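Local coordinates for methylaspartate ammonia-lyase (Citrobacter amalonaticus, PDB 1KKO), which catalyses the reversible, magnesium-dependent anti elimination of ammonia from L-threo-3-methylaspartate to give mesaconate, acting as a homodimer of the enolase superfamily, at residues A[134-139]-A[368-373]; A[140-145]-A[151-156]; A[210-215]-A[262-267]; A[241-246]-A[255-260]; A[282-287]-A[307-312]. All blocks are in the same frame, centred on the assembly; numbering follows the deposited sequence.

Contact 1. Residues A[134-139]-A[368-373]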
# COMPACT_ATOMS: atom_id res chain seq x y z
N LEU A 134 -10.11 7.77 -16.03
CA LEU A 134 -10.53 9.09 -16.48
C LEU A 134 -11.57 9.67 -15.54
O LEU A 134 -11.51 10.83 -15.17
CB LEU A 134 -11.12 9.03 -17.89
CG LEU A 134 -10.16 8.71 -19.02
CD1 LEU A 134 -10.94 8.65 -20.32
CD2 LEU A 134 -9.04 9.74 -19.14
N SER A 135 -12.54 8.86 -15.16
CA SER A 135 -13.62 9.35 -14.32
C SER A 135 -13.13 9.74 -12.92
O SER A 135 -13.60 10.71 -12.32
CB SER A 135 -14.75 8.34 -14.25
OG SER A 135 -14.37 7.18 -13.54
N GLN A 136 -12.15 9.01 -12.39
CA GLN A 136 -11.55 9.40 -11.11
C GLN A 136 -10.93 10.78 -11.23
O GLN A 136 -11.14 11.64 -10.40
CB GLN A 136 -10.45 8.44 -10.69
CG GLN A 136 -10.88 7.05 -10.27
CD GLN A 136 -9.68 6.14 -10.29
OE1 GLN A 136 -8.60 6.53 -9.85
NE2 GLN A 136 -9.85 4.94 -10.83
N ALA A 137 -10.14 10.98 -12.28
CA ALA A 137 -9.47 12.25 -12.46
C ALA A 137 -10.47 13.39 -12.71
O ALA A 137 -10.26 14.50 -12.24
CB ALA A 137 -8.47 12.17 -13.59
N LEU A 138 -11.54 13.11 -13.44
CA LEU A 138 -12.55 14.14 -13.71
C LEU A 138 -13.31 14.53 -12.45
O LEU A 138 -13.66 15.70 -12.30
CB LEU A 138 -13.51 13.67 -14.81
CG LEU A 138 -12.83 13.63 -16.18
CD1 LEU A 138 -13.62 12.74 -17.11
CD2 LEU A 138 -12.66 15.03 -16.76
N LEU A 139 -13.55 13.57 -11.56
CA LEU A 139 -14.19 13.87 -10.29
C LEU A 139 -13.26 14.71 -9.44
O LEU A 139 -13.65 15.71 -8.85
CB LEU A 139 -14.55 12.58 -9.55
CG LEU A 139 -15.20 12.80 -8.18
CD1 LEU A 139 -16.50 13.61 -8.25
CD2 LEU A 139 -15.47 11.46 -7.49
N ALA A 368 -8.18 3.58 -4.98
CA ALA A 368 -8.77 3.24 -3.70
C ALA A 368 -9.18 4.50 -2.94
O ALA A 368 -10.27 4.56 -2.38
CB ALA A 368 -7.82 2.42 -2.85
N ARG A 369 -8.31 5.50 -2.91
CA ARG A 369 -8.60 6.73 -2.20
C ARG A 369 -9.85 7.39 -2.81
O ARG A 369 -10.71 7.91 -2.09
CB ARG A 369 -7.39 7.66 -2.28
CG ARG A 369 -7.49 8.88 -1.44
CD ARG A 369 -6.21 9.66 -1.43
NE ARG A 369 -5.91 10.25 -2.73
CZ ARG A 369 -4.78 10.11 -3.40
NH1 ARG A 369 -3.80 9.33 -2.95
NH2 ARG A 369 -4.64 10.73 -4.55
N THR A 370 -9.93 7.40 -4.13
CA THR A 370 -11.08 7.98 -4.80
C THR A 370 -12.35 7.23 -4.45
O THR A 370 -13.41 7.82 -4.23
CB THR A 370 -10.85 8.01 -6.30
OG1 THR A 370 -9.66 8.76 -6.60
CG2 THR A 370 -11.98 8.74 -7.02
N CYS A 371 -12.26 5.90 -4.42
CA CYS A 371 -13.39 5.08 -4.03
C CYS A 371 -13.91 5.40 -2.63
O CYS A 371 -15.11 5.26 -2.37
CB CYS A 371 -13.06 3.59 -4.14
SG CYS A 371 -13.04 2.96 -5.85
N VAL A 372 -13.02 5.79 -1.72
CA VAL A 372 -13.47 6.18 -0.39
C VAL A 372 -14.48 7.33 -0.47
O VAL A 372 -15.49 7.34 0.25
CB VAL A 372 -12.29 6.57 0.51
CG1 VAL A 372 -12.77 7.21 1.81
CG2 VAL A 372 -11.46 5.34 0.82
N HIS A 373 -14.22 8.29 -1.35
CA HIS A 373 -15.13 9.42 -1.50
C HIS A 373 -16.45 9.01 -2.10
O HIS A 373 -17.50 9.49 -1.68
CB HIS A 373 -14.47 10.52 -2.30
CG HIS A 373 -13.37 11.20 -1.55
ND1 HIS A 373 -13.51 12.45 -0.98
CD2 HIS A 373 -12.12 10.77 -1.22
CE1 HIS A 373 -12.39 12.76 -0.35
NE2 HIS A 373 -11.53 11.76 -0.49
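Of segments 134-139 and 368-373, Q136 and T370 bring their CA atoms nearest, 6.5 Å apart. Both segments are continuous helix; Q136 and L139 face the partner from the first, T370 from the second. T370 enters methyl first. With OG1 lying beside the backbone N (chi1 -58°), CG2 extends anti to that nitrogen and comes to rest 3.8 Å from Q136 CG and 4.0 Å from Q136 CB. The aliphatic part of Q136 thus serves as the packing surface, its chain crossing the threonine at a slant. On the next turn of the first helix, L139 CD2 approaches the same methyl, T370 CG2, more loosely at 4.4 Å.

Helix 128-146 belongs to the N-terminal domain of this enolase-superfamily enzyme, whereas helix 365-378 follows strand 354-357 of the TIM barrel, which makes the contact part of the buried interface between the two domains. The polar ends stay out of this packing. T370 OG1 is hydrogen-bonded to I366 O one turn earlier in its own helix, and Q136 OE1 accepts from D68 N. T370 OG1 and Q136 OE1 are 4.1 Å apart, each with its own partner. One turn beyond T370, H373 pairs through ND1 with T151 N and through NE2 with E401 OE2.

Contact 2. Residues A[140-145]-A[151-156]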
# COMPACT_ATOMS: atom_id res chain seq x y z
N ASP A 140 -11.99 14.31 -9.40
CA ASP A 140 -11.00 15.06 -8.66
C ASP A 140 -10.86 16.47 -9.25
O ASP A 140 -10.66 17.43 -8.50
CB ASP A 140 -9.65 14.32 -8.69
CG ASP A 140 -8.72 14.70 -7.57
OD1 ASP A 140 -9.19 14.91 -6.42
OD2 ASP A 140 -7.49 14.72 -7.79
N ALA A 141 -10.95 16.59 -10.58
CA ALA A 141 -10.87 17.90 -11.23
C ALA A 141 -12.01 18.83 -10.81
O ALA A 141 -11.79 19.98 -10.46
CB ALA A 141 -10.83 17.76 -12.72
N THR A 142 -13.23 18.31 -10.82
CA THR A 142 -14.38 19.11 -10.41
C THR A 142 -14.22 19.55 -8.97
O THR A 142 -14.50 20.70 -8.62
CB THR A 142 -15.66 18.29 -10.62
OG1 THR A 142 -15.81 18.03 -12.02
CG2 THR A 142 -16.90 19.08 -10.20
N ALA A 143 -13.72 18.65 -8.13
CA ALA A 143 -13.45 18.98 -6.74
C ALA A 143 -12.43 20.11 -6.60
O ALA A 143 -12.68 21.14 -5.97
CB ALA A 143 -12.97 17.74 -6.00
N LEU A 144 -11.27 19.94 -7.23
CA LEU A 144 -10.17 20.90 -7.13
C LEU A 144 -10.48 22.24 -7.80
O LEU A 144 -9.89 23.26 -7.46
CB LEU A 144 -8.89 20.30 -7.72
CG LEU A 144 -8.26 19.20 -6.86
CD1 LEU A 144 -7.28 18.38 -7.68
CD2 LEU A 144 -7.59 19.80 -5.62
N ALA A 145 -11.41 22.23 -8.74
CA ALA A 145 -11.83 23.44 -9.44
C ALA A 145 -12.75 24.29 -8.59
O ALA A 145 -12.89 25.48 -8.84
CB ALA A 145 -12.56 23.06 -10.70
N THR A 151 -16.04 13.76 -2.30
CA THR A 151 -17.29 13.29 -1.72
C THR A 151 -18.39 14.33 -1.90
O THR A 151 -19.54 13.98 -2.16
CB THR A 151 -17.12 13.01 -0.21
OG1 THR A 151 -16.70 14.18 0.49
CG2 THR A 151 -16.06 12.08 0.06
N GLU A 152 -18.04 15.59 -1.70
CA GLU A 152 -19.03 16.68 -1.79
C GLU A 152 -19.53 16.85 -3.20
O GLU A 152 -20.71 17.16 -3.41
CB GLU A 152 -18.41 17.98 -1.28
CG GLU A 152 -18.16 17.97 0.21
CD GLU A 152 -17.51 19.25 0.70
OE1 GLU A 152 -16.52 19.67 0.10
OE2 GLU A 152 -18.03 19.84 1.67
N VAL A 153 -18.68 16.66 -4.18
CA VAL A 153 -19.11 16.78 -5.56
C VAL A 153 -20.17 15.72 -5.83
O VAL A 153 -21.18 16.01 -6.48
CB VAL A 153 -17.94 16.61 -6.54
CG1 VAL A 153 -18.44 16.56 -7.98
CG2 VAL A 153 -16.92 17.73 -6.38
N VAL A 154 -19.94 14.50 -5.35
CA VAL A 154 -20.90 13.43 -5.56
C VAL A 154 -22.20 13.77 -4.85
O VAL A 154 -23.28 13.68 -5.44
CB VAL A 154 -20.36 12.07 -5.07
CG1 VAL A 154 -21.42 10.99 -5.23
CG2 VAL A 154 -19.11 11.69 -5.84
N CYS A 155 -22.13 14.20 -3.60
CA CYS A 155 -23.36 14.54 -2.90
C CYS A 155 -24.12 15.67 -3.59
O CYS A 155 -25.36 15.67 -3.62
CB CYS A 155 -23.08 14.93 -1.47
SG CYS A 155 -22.53 13.54 -0.47
N ASP A 156 -23.40 16.65 -4.11
CA ASP A 156 -24.06 17.76 -4.81
C ASP A 156 -24.73 17.31 -6.10
O ASP A 156 -25.89 17.64 -6.35
CB ASP A 156 -23.05 18.86 -5.13
CG ASP A 156 -22.65 19.67 -3.92
OD1 ASP A 156 -23.33 19.61 -2.87
OD2 ASP A 156 -21.66 20.43 -3.95
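V153 sits with its two methyl branches against T142 and A143: CG1 meets T142, and CG2 rests mainly on A143 while also nearing the T142 methyl. The helices involved, 128-146 and 150-157, are consecutive in the N-terminal domain, joined by a short link and packed across each other as an alpha-alpha unit. The nearest CA atoms of the two segments, those of A143 and V153, are 6.2 Å apart.

V153 is directed toward the partner helix. Its CG1, anti to the backbone N (chi1 173°), touches the threonine methyl, V153 CG1 and T142 CG2 being separated by 3.7 Å, and the two side chains cross at a slant. T142 is turned to offer carbon rather than oxygen: its CG2 faces the valine, whereas T142 OG1 lies 5.0 Å from V153 CG1 and has V106 O as its main partner, with L138 O also within bonding range.

Polar links lie round this apolar centre. D140 OD1 forms a salt bridge with K150 NZ, and D156 OD2 one with R148 NH1. Separately, the C155-C162 disulfide ties the far side of helix 150-157 to the chain that follows. The second valine branch settles on the backbone of the first helix beside the small A143: V153 CG2 is 3.7 Å from A143 CA, 3.8 Å from A143 N and 4.0 Å from A143 CB.

Contact 3. Residues A[210-215]-A[262-267]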
# COMPACT_ATOMS: atom_id res chain seq x y z
N LYS A 210 -13.15 -28.73 5.30
CA LYS A 210 -12.02 -27.83 5.52
C LYS A 210 -12.54 -26.41 5.80
O LYS A 210 -12.12 -25.77 6.76
CB LYS A 210 -11.05 -27.87 4.35
CG LYS A 210 -10.19 -29.14 4.33
CD LYS A 210 -9.54 -29.39 2.99
CE LYS A 210 -9.06 -30.84 2.86
NZ LYS A 210 -7.60 -30.99 3.09
N LEU A 211 -13.49 -25.94 5.00
CA LEU A 211 -14.05 -24.62 5.23
C LEU A 211 -14.76 -24.58 6.58
O LEU A 211 -14.68 -23.60 7.30
CB LEU A 211 -14.99 -24.20 4.11
CG LEU A 211 -15.70 -22.87 4.36
CD1 LEU A 211 -14.70 -21.74 4.58
CD2 LEU A 211 -16.60 -22.56 3.19
N ARG A 212 -15.45 -25.66 6.93
CA ARG A 212 -16.13 -25.71 8.22
C ARG A 212 -15.13 -25.49 9.36
O ARG A 212 -15.35 -24.69 10.26
CB ARG A 212 -16.82 -27.05 8.41
CG ARG A 212 -17.49 -27.17 9.75
CD ARG A 212 -18.15 -28.51 9.99
NE ARG A 212 -19.02 -28.83 8.88
CZ ARG A 212 -20.19 -28.25 8.66
NH1 ARG A 212 -20.66 -27.31 9.48
NH2 ARG A 212 -20.89 -28.60 7.59
N GLU A 213 -14.02 -26.21 9.28
CA GLU A 213 -12.98 -26.14 10.28
C GLU A 213 -12.32 -24.76 10.28
O GLU A 213 -11.95 -24.24 11.33
CB GLU A 213 -11.97 -27.27 10.07
CG GLU A 213 -12.65 -28.63 10.20
CD GLU A 213 -11.71 -29.78 10.42
OE1 GLU A 213 -10.79 -29.65 11.26
OE2 GLU A 213 -11.89 -30.84 9.77
N TYR A 214 -12.20 -24.16 9.10
CA TYR A 214 -11.65 -22.81 9.01
C TYR A 214 -12.55 -21.76 9.68
O TYR A 214 -12.06 -20.88 10.39
CB TYR A 214 -11.38 -22.42 7.56
CG TYR A 214 -10.82 -21.02 7.48
CD1 TYR A 214 -9.51 -20.76 7.86
CD2 TYR A 214 -11.62 -19.95 7.10
CE1 TYR A 214 -9.01 -19.48 7.82
CE2 TYR A 214 -11.12 -18.67 7.05
CZ TYR A 214 -9.81 -18.44 7.43
OH TYR A 214 -9.32 -17.15 7.39
N VAL A 215 -13.86 -21.85 9.46
CA VAL A 215 -14.76 -20.88 10.07
C VAL A 215 -14.66 -20.96 11.58
O VAL A 215 -14.66 -19.94 12.28
CB VAL A 215 -16.22 -21.06 9.62
CG1 VAL A 215 -17.12 -20.08 10.33
CG2 VAL A 215 -16.34 -20.86 8.11
N GLU A 262 -23.33 -21.57 9.96
CA GLU A 262 -23.67 -20.52 10.92
C GLU A 262 -23.17 -20.84 12.32
O GLU A 262 -22.65 -19.97 13.00
CB GLU A 262 -25.18 -20.24 10.94
CG GLU A 262 -25.51 -18.92 11.64
CD GLU A 262 -26.98 -18.54 11.60
OE1 GLU A 262 -27.74 -19.13 10.81
OE2 GLU A 262 -27.36 -17.63 12.36
N LYS A 263 -23.34 -22.09 12.75
CA LYS A 263 -22.91 -22.48 14.09
C LYS A 263 -21.41 -22.25 14.30
O LYS A 263 -20.99 -21.90 15.41
CB LYS A 263 -23.25 -23.94 14.36
N GLU A 264 -20.62 -22.44 13.26
CA GLU A 264 -19.17 -22.34 13.37
C GLU A 264 -18.72 -20.89 13.59
O GLU A 264 -17.61 -20.64 14.06
CB GLU A 264 -18.48 -22.92 12.14
CG GLU A 264 -19.02 -24.27 11.66
CD GLU A 264 -18.93 -25.37 12.70
OE1 GLU A 264 -19.60 -26.42 12.50
OE2 GLU A 264 -18.21 -25.22 13.70
N ALA A 265 -19.60 -19.94 13.27
CA ALA A 265 -19.28 -18.51 13.40
C ALA A 265 -19.45 -17.99 14.83
O ALA A 265 -19.06 -16.85 15.11
CB ALA A 265 -20.12 -17.70 12.44
N GLN A 266 -20.03 -18.80 15.71
CA GLN A 266 -20.20 -18.45 17.13
C GLN A 266 -20.82 -17.06 17.36
O GLN A 266 -20.34 -16.29 18.19
CB GLN A 266 -18.86 -18.56 17.86
CG GLN A 266 -18.28 -19.95 17.78
CD GLN A 266 -17.04 -20.12 18.63
OE1 GLN A 266 -17.15 -20.36 19.83
NE2 GLN A 266 -15.87 -20.04 18.01
N GLY A 267 -21.88 -16.75 16.63
CA GLY A 267 -22.59 -15.51 16.84
C GLY A 267 -22.16 -14.34 15.95
O GLY A 267 -22.84 -13.33 15.90
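The charged part of this contact joins R212 to E264. R212 NH1 and E264 OE1 form a salt bridge of 3.3 Å whose hydrogen bond is weak through length rather than direction, the N-H...O angle being 161°. OE1 comes in at the edge of the guanidinium, close to its plane, but the carboxylate is rotated by 70° against that plane, so the two groups do not form a flat paired arrangement and a single oxygen does the bridging. E264 reaches this position by bending at chi2 (-59°), which folds its carboxylate back alongside the arginine; E264 CD lies 3.7 Å from R212 CG. The guanidinium is held a second time through NH2, which is hydrogen-bonded to S260 OG.

Apolar packing centres on V215. Its CG1 rests 3.6 Å from E264 CB, the two side chains meeting at about a right angle, and then lies over the following backbone, 3.8 Å from A265 N, with A265 CB farther off at 4.4 Å.

Two backbone carbonyls also come close, V215 O standing 3.5 Å from E264 O. The hydroxyl of S219 is within hydrogen-bonding range of both and probably eases their approach.

In the barrel, helix 209-225 precedes strand 234-238, and residues 262-267 lie in the loop leading from helix 251-260 into strand 270-273. The contact ties helix 209-225 to this loop in the outer helical layer: V215 packs inward on I237 and A265 on L235, both of strand 234-238, while L211 and R212 lean on Y257 of helix 251-260.

Contact 4. Residues A[241-246]-A[255-260]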
# COMPACT_ATOMS: atom_id res chain seq x y z
N GLY A 241 -17.11 -20.24 -6.25
CA GLY A 241 -17.95 -21.25 -6.86
C GLY A 241 -17.72 -22.67 -6.38
O GLY A 241 -18.39 -23.58 -6.88
N THR A 242 -16.83 -22.87 -5.42
CA THR A 242 -16.47 -24.25 -5.04
C THR A 242 -17.60 -25.02 -4.37
O THR A 242 -17.65 -26.24 -4.49
CB THR A 242 -15.20 -24.30 -4.18
OG1 THR A 242 -15.35 -23.47 -3.03
CG2 THR A 242 -13.99 -23.75 -4.95
N ILE A 243 -18.49 -24.34 -3.66
CA ILE A 243 -19.60 -25.03 -3.01
C ILE A 243 -20.49 -25.69 -4.07
O ILE A 243 -20.90 -26.84 -3.90
CB ILE A 243 -20.37 -24.08 -2.07
CG1 ILE A 243 -19.49 -23.72 -0.87
CG2 ILE A 243 -21.67 -24.71 -1.59
CD1 ILE A 243 -20.05 -22.65 0.04
N GLY A 244 -20.76 -25.00 -5.17
CA GLY A 244 -21.54 -25.58 -6.25
C GLY A 244 -20.90 -26.83 -6.81
O GLY A 244 -21.59 -27.80 -7.16
N LEU A 245 -19.57 -26.83 -6.88
CA LEU A 245 -18.85 -27.98 -7.44
C LEU A 245 -19.01 -29.25 -6.62
O LEU A 245 -19.09 -30.34 -7.20
CB LEU A 245 -17.37 -27.66 -7.59
CG LEU A 245 -16.99 -26.60 -8.61
CD1 LEU A 245 -15.50 -26.40 -8.61
CD2 LEU A 245 -17.48 -26.95 -10.01
N ILE A 246 -19.06 -29.15 -5.29
CA ILE A 246 -19.15 -30.34 -4.46
C ILE A 246 -20.57 -30.82 -4.24
O ILE A 246 -20.78 -31.93 -3.77
CB ILE A 246 -18.41 -30.19 -3.11
CG1 ILE A 246 -19.02 -29.07 -2.25
CG2 ILE A 246 -16.93 -29.96 -3.34
CD1 ILE A 246 -18.63 -29.18 -0.79
N ALA A 255 -27.43 -24.60 -0.21
CA ALA A 255 -28.01 -23.83 0.88
C ALA A 255 -27.93 -24.57 2.21
O ALA A 255 -27.64 -23.98 3.24
CB ALA A 255 -29.45 -23.47 0.57
N GLU A 256 -28.18 -25.88 2.18
CA GLU A 256 -28.07 -26.67 3.40
C GLU A 256 -26.68 -26.55 4.00
O GLU A 256 -26.53 -26.35 5.20
CB GLU A 256 -28.38 -28.15 3.11
CG GLU A 256 -28.12 -29.07 4.29
CD GLU A 256 -28.24 -30.54 3.93
OE1 GLU A 256 -28.07 -30.89 2.74
OE2 GLU A 256 -28.50 -31.35 4.84
N TYR A 257 -25.66 -26.70 3.16
CA TYR A 257 -24.29 -26.63 3.63
C TYR A 257 -23.95 -25.23 4.16
O TYR A 257 -23.38 -25.08 5.23
CB TYR A 257 -23.31 -27.00 2.52
CG TYR A 257 -21.89 -26.67 2.90
CD1 TYR A 257 -21.21 -27.43 3.84
CD2 TYR A 257 -21.24 -25.56 2.37
CE1 TYR A 257 -19.92 -27.12 4.22
CE2 TYR A 257 -19.95 -25.24 2.75
CZ TYR A 257 -19.29 -26.02 3.67
OH TYR A 257 -18.00 -25.70 4.03
N ILE A 258 -24.31 -24.21 3.39
CA ILE A 258 -24.04 -22.83 3.80
C ILE A 258 -24.71 -22.55 5.14
O ILE A 258 -24.10 -21.96 6.03
CB ILE A 258 -24.53 -21.86 2.71
CG1 ILE A 258 -23.63 -21.94 1.48
CG2 ILE A 258 -24.55 -20.42 3.23
CD1 ILE A 258 -24.24 -21.36 0.24
N ALA A 259 -25.96 -22.97 5.30
CA ALA A 259 -26.67 -22.76 6.55
C ALA A 259 -25.96 -23.45 7.72
O ALA A 259 -25.94 -22.94 8.85
CB ALA A 259 -28.10 -23.26 6.43
N SER A 260 -25.37 -24.62 7.45
CA SER A 260 -24.69 -25.39 8.49
C SER A 260 -23.44 -24.69 9.02
O SER A 260 -22.93 -25.03 10.08
CB SER A 260 -24.33 -26.79 7.98
OG SER A 260 -23.16 -26.80 7.17
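I243 is the residue through which 241-246 reaches Y257 and I258. The segment starts at G241, the N-cap of helix 242-246, which has a positive phi of 73° and lies in the loop that follows strand 234-238. T242 then bonds through OG1 to V239 O, linking the helix start to the preceding loop.

At I243 the helix meets its partner, the CA atoms of I243 and Y257 being 8.3 Å apart. I243 CD1 approaches the phenol ring at its edge, near the ring plane, 3.7 Å from Y257 CE2, and the two side chains cross at about a right angle. The same methyl, I243 CD1, also touches I258 CG1 at 3.9 Å, so that it sits in the corner formed by the two side chains. One turn on, I246 also points to the partner helix but touches V200 and L204 of helix 200-204.

Both helices belong to the connection between barrel strands 234-238 and 270-273, and the I243 side chain lies about 9 Å from those of the magnesium ligands D238 and E273. The contact is purely apolar: the Y257 hydroxyl is bonded to G208 O instead, so the packing here probably depends on shape fit and exclusion of water rather than on directed bonds.

Contact 5. Residues A[282-287]-A[307-312]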
# COMPACT_ATOMS: atom_id res chain seq x y z
N PRO A 282 -27.45 -15.08 -16.85
CA PRO A 282 -28.82 -15.53 -16.55
C PRO A 282 -28.87 -16.76 -15.63
O PRO A 282 -29.69 -16.79 -14.70
CB PRO A 282 -29.41 -15.84 -17.93
CG PRO A 282 -28.57 -15.12 -18.89
CD PRO A 282 -27.18 -15.04 -18.29
N ASP A 283 -28.02 -17.75 -15.86
CA ASP A 283 -28.01 -18.93 -15.01
C ASP A 283 -27.49 -18.60 -13.60
O ASP A 283 -27.92 -19.21 -12.63
CB ASP A 283 -27.17 -20.06 -15.61
CG ASP A 283 -27.80 -20.67 -16.85
OD1 ASP A 283 -29.02 -20.48 -17.08
OD2 ASP A 283 -27.14 -21.37 -17.63
N GLN A 284 -26.55 -17.66 -13.50
CA GLN A 284 -26.01 -17.28 -12.20
C GLN A 284 -27.10 -16.63 -11.34
O GLN A 284 -27.25 -16.94 -10.17
CB GLN A 284 -24.82 -16.34 -12.39
CG GLN A 284 -24.11 -15.98 -11.09
CD GLN A 284 -23.42 -17.15 -10.44
OE1 GLN A 284 -23.24 -18.21 -11.05
NE2 GLN A 284 -22.98 -16.97 -9.19
N ILE A 285 -27.88 -15.74 -11.96
CA ILE A 285 -28.98 -15.08 -11.26
C ILE A 285 -29.98 -16.13 -10.76
O ILE A 285 -30.37 -16.13 -9.59
CB ILE A 285 -29.66 -14.05 -12.18
CG1 ILE A 285 -28.71 -12.87 -12.41
CG2 ILE A 285 -30.98 -13.57 -11.58
CD1 ILE A 285 -29.23 -11.85 -13.37
N ARG A 286 -30.35 -17.05 -11.64
CA ARG A 286 -31.30 -18.09 -11.25
C ARG A 286 -30.77 -18.97 -10.12
O ARG A 286 -31.48 -19.30 -9.17
CB ARG A 286 -31.68 -18.94 -12.45
CG ARG A 286 -32.78 -18.32 -13.27
CD ARG A 286 -33.29 -19.23 -14.35
NE ARG A 286 -32.30 -19.36 -15.41
CZ ARG A 286 -32.21 -18.55 -16.46
NH1 ARG A 286 -31.26 -18.77 -17.37
NH2 ARG A 286 -33.05 -17.54 -16.63
N MSE A 287 -29.50 -19.33 -10.20
CA MSE A 287 -28.90 -20.17 -9.19
C MSE A 287 -28.84 -19.49 -7.82
O MSE A 287 -29.17 -20.09 -6.80
CB MSE A 287 -27.50 -20.52 -9.63
CG MSE A 287 -26.71 -21.20 -8.57
SE MSE A 287 -27.24 -23.01 -8.28
CE MSE A 287 -27.89 -23.49 -10.00
N ASP A 307 -21.08 -12.07 -7.17
CA ASP A 307 -19.83 -11.49 -7.64
C ASP A 307 -19.65 -11.85 -9.11
O ASP A 307 -19.84 -11.00 -9.99
CB ASP A 307 -18.69 -12.00 -6.78
CG ASP A 307 -17.34 -11.53 -7.23
OD1 ASP A 307 -17.23 -10.49 -7.92
OD2 ASP A 307 -16.30 -12.15 -6.92
N GLU A 308 -19.31 -13.10 -9.39
CA GLU A 308 -19.13 -13.56 -10.77
C GLU A 308 -20.38 -13.26 -11.61
O GLU A 308 -21.50 -13.53 -11.19
CB GLU A 308 -18.86 -15.07 -10.81
CG GLU A 308 -17.69 -15.58 -9.98
CD GLU A 308 -18.06 -15.99 -8.56
OE1 GLU A 308 -19.08 -15.49 -8.01
OE2 GLU A 308 -17.33 -16.82 -7.97
N TRP A 309 -20.15 -12.72 -12.80
CA TRP A 309 -21.17 -12.39 -13.80
C TRP A 309 -21.97 -11.15 -13.45
O TRP A 309 -22.89 -10.79 -14.18
CB TRP A 309 -22.07 -13.59 -14.11
CG TRP A 309 -21.22 -14.74 -14.55
CD1 TRP A 309 -20.91 -15.84 -13.83
CD2 TRP A 309 -20.48 -14.84 -15.77
NE1 TRP A 309 -20.05 -16.65 -14.54
CE2 TRP A 309 -19.78 -16.05 -15.74
CE3 TRP A 309 -20.37 -14.03 -16.91
CZ2 TRP A 309 -18.96 -16.47 -16.78
CZ3 TRP A 309 -19.56 -14.46 -17.95
CH2 TRP A 309 -18.87 -15.66 -17.87
N CYS A 310 -21.60 -10.48 -12.35
CA CYS A 310 -22.26 -9.25 -11.93
C CYS A 310 -21.20 -8.16 -12.04
O CYS A 310 -20.57 -7.80 -11.06
CB CYS A 310 -22.78 -9.40 -10.51
SG CYS A 310 -23.79 -8.00 -10.01
N ASN A 311 -21.02 -7.64 -13.25
CA ASN A 311 -19.92 -6.72 -13.54
C ASN A 311 -20.30 -5.26 -13.70
O ASN A 311 -19.73 -4.39 -13.03
CB ASN A 311 -19.21 -7.15 -14.84
CG ASN A 311 -18.68 -8.54 -14.79
OD1 ASN A 311 -18.12 -8.98 -13.78
ND2 ASN A 311 -18.82 -9.26 -15.90
N THR A 312 -21.24 -4.99 -14.61
CA THR A 312 -21.62 -3.64 -14.97
C THR A 312 -22.76 -3.12 -14.13
O THR A 312 -23.42 -3.87 -13.39
CB THR A 312 -22.09 -3.60 -16.42
OG1 THR A 312 -23.30 -4.36 -16.52
CG2 THR A 312 -21.08 -4.29 -17.37
O HOH W 1 -22.15 -14.30 -8.56
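Q284 of helix 281-298 lies against the loop at E308 and W309, just beyond barrel strand 303-306. The loop begins with D307, a magnesium ligand of the active site, whose CB is directed away from the helix. Its backbone N instead donates to a water bridge: water 1 accepts from D307 N at 2.8 Å and from Q284 NE2 at 2.9 Å.

E308 follows. Its carbonyl oxygen receives a hydrogen bond from the same water, 2.8 Å from E308 O, and the water makes a weak further bond to E308 OE1. The carbon chain of Q284 also lies close, with Q284 CG 3.6 Å from E308 O. Q284 arrives there because CG is anti to its own nitrogen (chi1 -175°) and the chain bends at chi2 (66°).

Residues 307-310 form a type II beta turn, closed by the hydrogen bond from C310 N to D307 O at 3.0 Å, with W309 at the third position and a phi of 75°. The indole approaches obliquely, W309 CD1 standing 4.2 Å from Q284 CB, and NE1 is fixed by D277 OD1. At the end of the segment, T312 is the N-cap of helix 313-321.

Both ends of the Q284 amide are held: OE1 accepts from A278 N, while NE2 has two acceptors, V276 O and the water. Fixed in this orientation, Q284 probably serves as a second-shell group that, through one water, helps position the backbone of the metal-binding D307.

Contacts 1 and 2 lie on one side of the chain's centre, contacts 3 and 4 on the other. Contacts 1 and 2 share helix 128-146, touch each other and have centres 10 Å apart; contacts 3 and 4 also touch, 13 Å apart, about 37 Å and 36 Å from contact 1 between centres. Contact 5, 17 Å from contact 4, abuts it at the active-site end. Contact 1 encloses the other four in sequence: contact 2 comes first, then contact 3 with contact 4 inside it, then contact 5. Contacts 3 to 5 follow successive barrel units around strands 234-238 to 303-306, which lead to the magnesium ligands, whereas contact 1 joins the N-terminal domain to the barrel.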